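Local coordinates for protein reducing end xylose-releasing exo-oligoxylanase (Paenibacillus barengoltzii G22, PDB 5YXT) that probably hydrolyses xylo-oligosaccharides from their reducing end, releasing xylose, as a family 8 glycoside hydrolase of xylan breakdown, at residues C[5-10]-C[272-277]. Residues are numbered along the deposited sequence; the frame is centred on the assembly and turned at random.
Sequences QGAYCT and DWEWFA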
ATOM      1  N   GLN C   5       9.523   0.097 -21.660  1.00 23.73           N
ATOM      2  CA  GLN C   5      10.077  -0.256 -22.956  1.00 23.44           C
ATOM      3  C   GLN C   5      10.877  -1.533 -22.811  1.00 22.10           C
ATOM      4  O   GLN C   5      11.594  -1.715 -21.817  1.00 22.48           O
ATOM      5  CB  GLN C   5      11.018   0.798 -23.533  1.00 24.49           C
ATOM      6  CG  GLN C   5      10.730   2.228 -23.231  1.00 32.92           C
ATOM      7  CD  GLN C   5      11.918   3.096 -23.607  1.00 32.02           C
ATOM      8  OE1 GLN C   5      12.052   3.513 -24.753  1.00 36.31           O
ATOM      9  NE2 GLN C   5      12.795   3.349 -22.645  1.00 33.21           N
ATOM     10  N   GLY C   6      10.767  -2.394 -23.813  1.00 18.28           N
ATOM     11  CA  GLY C   6      11.507  -3.637 -23.791  1.00 16.89           C
ATOM     12  C   GLY C   6      12.963  -3.367 -24.088  1.00 16.55           C
ATOM     13  O   GLY C   6      13.297  -2.650 -25.039  1.00 18.45           O
ATOM     14  N   ALA C   7      13.838  -3.931 -23.264  1.00 16.94           N
ATOM     15  CA  ALA C   7      15.275  -3.803 -23.472  1.00 18.56           C
ATOM     16  C   ALA C   7      15.720  -4.362 -24.816  1.00 17.51           C
ATOM     17  O   ALA C   7      16.754  -3.938 -25.345  1.00 18.36           O
ATOM     18  CB  ALA C   7      16.017  -4.513 -22.338  1.00 19.67           C
ATOM     19  N   TYR C   8      14.970  -5.304 -25.380  1.00 15.25           N
ATOM     20  CA  TYR C   8      15.308  -5.789 -26.711  1.00 20.02           C
ATOM     21  C   TYR C   8      15.339  -4.648 -27.723  1.00 19.54           C
ATOM     22  O   TYR C   8      16.251  -4.562 -28.551  1.00 18.30           O
ATOM     23  CB  TYR C   8      14.311  -6.847 -27.161  1.00 17.58           C
ATOM     24  CG  TYR C   8      14.482  -7.141 -28.620  1.00 18.51           C
ATOM     25  CD1 TYR C   8      15.600  -7.828 -29.071  1.00 19.91           C
ATOM     26  CD2 TYR C   8      13.555  -6.683 -29.565  1.00 23.41           C
ATOM     27  CE1 TYR C   8      15.782  -8.082 -30.412  1.00 22.64           C
ATOM     28  CE2 TYR C   8      13.731  -6.937 -30.906  1.00 24.20           C
ATOM     29  CZ  TYR C   8      14.849  -7.635 -31.321  1.00 22.69           C
ATOM     30  OH  TYR C   8      15.038  -7.898 -32.654  1.00 28.59           O
ATOM     31  N   CYS C   9      14.338  -3.771 -27.678  1.00 18.70           N
ATOM     32  CA  CYS C   9      14.232  -2.713 -28.682  1.00 19.19           C
ATOM     33  C   CYS C   9      15.236  -1.597 -28.454  1.00 22.16           C
ATOM     34  O   CYS C   9      15.646  -0.934 -29.409  1.00 22.84           O
ATOM     35  CB  CYS C   9      12.828  -2.131 -28.684  1.00 21.74           C
ATOM     36  SG  CYS C   9      11.605  -3.292 -29.204  1.00 35.90           S
ATOM     37  N   THR C  10      15.613  -1.344 -27.207  1.00 21.14           N
ATOM     38  CA  THR C  10      16.488  -0.221 -26.893  1.00 21.89           C
ATOM     39  C   THR C  10      17.941  -0.617 -26.709  1.00 22.49           C
ATOM     40  O   THR C  10      18.829   0.209 -26.931  1.00 23.17           O
ATOM     41  CB  THR C  10      16.028   0.474 -25.613  1.00 22.41           C
ATOM     42  OG1 THR C  10      16.110  -0.452 -24.518  1.00 21.57           O
ATOM     43  CG2 THR C  10      14.601   0.995 -25.755  1.00 25.89           C
ATOM     44  N   ASP C 272      10.561 -11.232 -18.838  1.00 13.45           N
ATOM     45  CA  ASP C 272       9.864 -10.940 -20.090  1.00 14.08           C
ATOM     46  C   ASP C 272       9.430  -9.484 -20.148  1.00 15.82           C
ATOM     47  O   ASP C 272       9.587  -8.823 -21.183  1.00 15.31           O
ATOM     48  CB  ASP C 272       8.651 -11.856 -20.255  1.00 13.85           C
ATOM     49  CG  ASP C 272       7.982 -11.704 -21.620  1.00 16.22           C
ATOM     50  OD1 ASP C 272       8.687 -11.534 -22.638  1.00 16.38           O
ATOM     51  OD2 ASP C 272       6.739 -11.743 -21.679  1.00 21.28           O
ATOM     52  N   TRP C 273       8.878  -8.966 -19.046  1.00 14.63           N
ATOM     53  CA  TRP C 273       8.442  -7.578 -19.049  1.00 16.08           C
ATOM     54  C   TRP C 273       9.623  -6.647 -19.283  1.00 16.36           C
ATOM     55  O   TRP C 273       9.539  -5.717 -20.095  1.00 14.90           O
ATOM     56  CB  TRP C 273       7.725  -7.200 -17.757  1.00 15.70           C
ATOM     57  CG  TRP C 273       7.290  -5.764 -17.859  1.00 16.85           C
ATOM     58  CD1 TRP C 273       7.903  -4.672 -17.308  1.00 21.38           C
ATOM     59  CD2 TRP C 273       6.200  -5.260 -18.635  1.00 20.06           C
ATOM     60  NE1 TRP C 273       7.240  -3.521 -17.672  1.00 18.78           N
ATOM     61  CE2 TRP C 273       6.193  -3.855 -18.489  1.00 22.46           C
ATOM     62  CE3 TRP C 273       5.223  -5.859 -19.432  1.00 19.33           C
ATOM     63  CZ2 TRP C 273       5.245  -3.046 -19.109  1.00 22.62           C
ATOM     64  CZ3 TRP C 273       4.277  -5.047 -20.053  1.00 20.42           C
ATOM     65  CH2 TRP C 273       4.297  -3.659 -19.882  1.00 21.65           C
ATOM     66  N   GLU C 274      10.741  -6.882 -18.588  1.00 13.60           N
ATOM     67  CA  GLU C 274      11.903  -6.024 -18.792  1.00 18.27           C
ATOM     68  C   GLU C 274      12.425  -6.120 -20.222  1.00 16.75           C
ATOM     69  O   GLU C 274      12.788  -5.102 -20.816  1.00 14.76           O
ATOM     70  CB  GLU C 274      13.019  -6.359 -17.792  1.00 16.58           C
ATOM     71  CG  GLU C 274      14.407  -5.776 -18.144  1.00 14.33           C
ATOM     72  CD  GLU C 274      14.516  -4.243 -17.995  1.00 21.84           C
ATOM     73  OE1 GLU C 274      13.484  -3.538 -17.878  1.00 18.72           O
ATOM     74  OE2 GLU C 274      15.662  -3.730 -18.009  1.00 24.50           O
ATOM     75  N   TRP C 275      12.459  -7.327 -20.797  1.00 12.88           N
ATOM     76  CA  TRP C 275      13.060  -7.496 -22.121  1.00 14.84           C
ATOM     77  C   TRP C 275      12.137  -7.060 -23.246  1.00 16.23           C
ATOM     78  O   TRP C 275      12.621  -6.577 -24.277  1.00 17.54           O
ATOM     79  CB  TRP C 275      13.450  -8.955 -22.377  1.00 14.94           C
ATOM     80  CG  TRP C 275      14.757  -9.379 -21.768  1.00 12.94           C
ATOM     81  CD1 TRP C 275      15.540  -8.659 -20.914  1.00 15.17           C
ATOM     82  CD2 TRP C 275      15.411 -10.631 -21.959  1.00 11.61           C
ATOM     83  NE1 TRP C 275      16.646  -9.391 -20.563  1.00 14.75           N
ATOM     84  CE2 TRP C 275      16.585 -10.610 -21.190  1.00 16.02           C
ATOM     85  CE3 TRP C 275      15.109 -11.779 -22.700  1.00 13.19           C
ATOM     86  CZ2 TRP C 275      17.465 -11.691 -21.147  1.00 16.81           C
ATOM     87  CZ3 TRP C 275      15.981 -12.847 -22.661  1.00 16.78           C
ATOM     88  CH2 TRP C 275      17.146 -12.797 -21.895  1.00 14.88           C
ATOM     89  N   PHE C 276      10.828  -7.237 -23.090  1.00 16.08           N
ATOM     90  CA  PHE C 276       9.908  -7.027 -24.200  1.00 14.71           C
ATOM     91  C   PHE C 276       8.705  -6.167 -23.866  1.00 16.49           C
ATOM     92  O   PHE C 276       8.092  -5.637 -24.797  1.00 15.81           O
ATOM     93  CB  PHE C 276       9.436  -8.378 -24.763  1.00 15.21           C
ATOM     94  CG  PHE C 276      10.509  -9.083 -25.533  1.00 15.69           C
ATOM     95  CD1 PHE C 276      10.781  -8.725 -26.848  1.00 19.34           C
ATOM     96  CD2 PHE C 276      11.295 -10.037 -24.929  1.00 15.13           C
ATOM     97  CE1 PHE C 276      11.793  -9.336 -27.556  1.00 17.10           C
ATOM     98  CE2 PHE C 276      12.311 -10.663 -25.633  1.00 15.53           C
ATOM     99  CZ  PHE C 276      12.560 -10.311 -26.940  1.00 17.56           C
ATOM    100  N   ALA C 277       8.357  -6.002 -22.591  1.00 16.05           N
ATOM    101  CA  ALA C 277       7.260  -5.134 -22.157  1.00 19.08           C
ATOM    102  C   ALA C 277       6.021  -5.346 -23.026  1.00 20.27           C
ATOM    103  O   ALA C 277       5.373  -4.399 -23.476  1.00 19.20           O
ATOM    104  CB  ALA C 277       7.700  -3.666 -22.142  1.00 16.05           C
TER
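A7 and Y8, the first residues of the short helix 7-10, meet the C-terminal end of helix 263-276 through two nearly straight backbone bonds, A7 N to E274 O at 2.9 Å and Y8 N to W275 O at 2.9 Å. Amide N-H groups at the start of one helix thus satisfy carbonyls in the last turn of another. G6, at the N-cap position, passes close to the second helix, its CA 3.2 Å from W275 O and 3.8 Å from F276 CA. Beside it, A277 CB packs 3.7 Å from G6 N, after the chain has turned out of the helix with positive phi. F276 CE1 touches Y8 CB at 3.6 Å; with Y8 CG anti to the backbone N (chi1 168°), the phenol leads away, and the two rings, inclined at 26°, slide past each other with little overlap. E274 turns its carboxylate to R14 in a salt bridge. The contact lies about 17 Å (centre to centre) from the middle of a helical chain consistent with the (alpha/alpha)6 barrel of family 8. Y8 touches L207 and F276 touches E203 of helix 199-208, whereas W275 packs on L134 and F138 of helix 126-143.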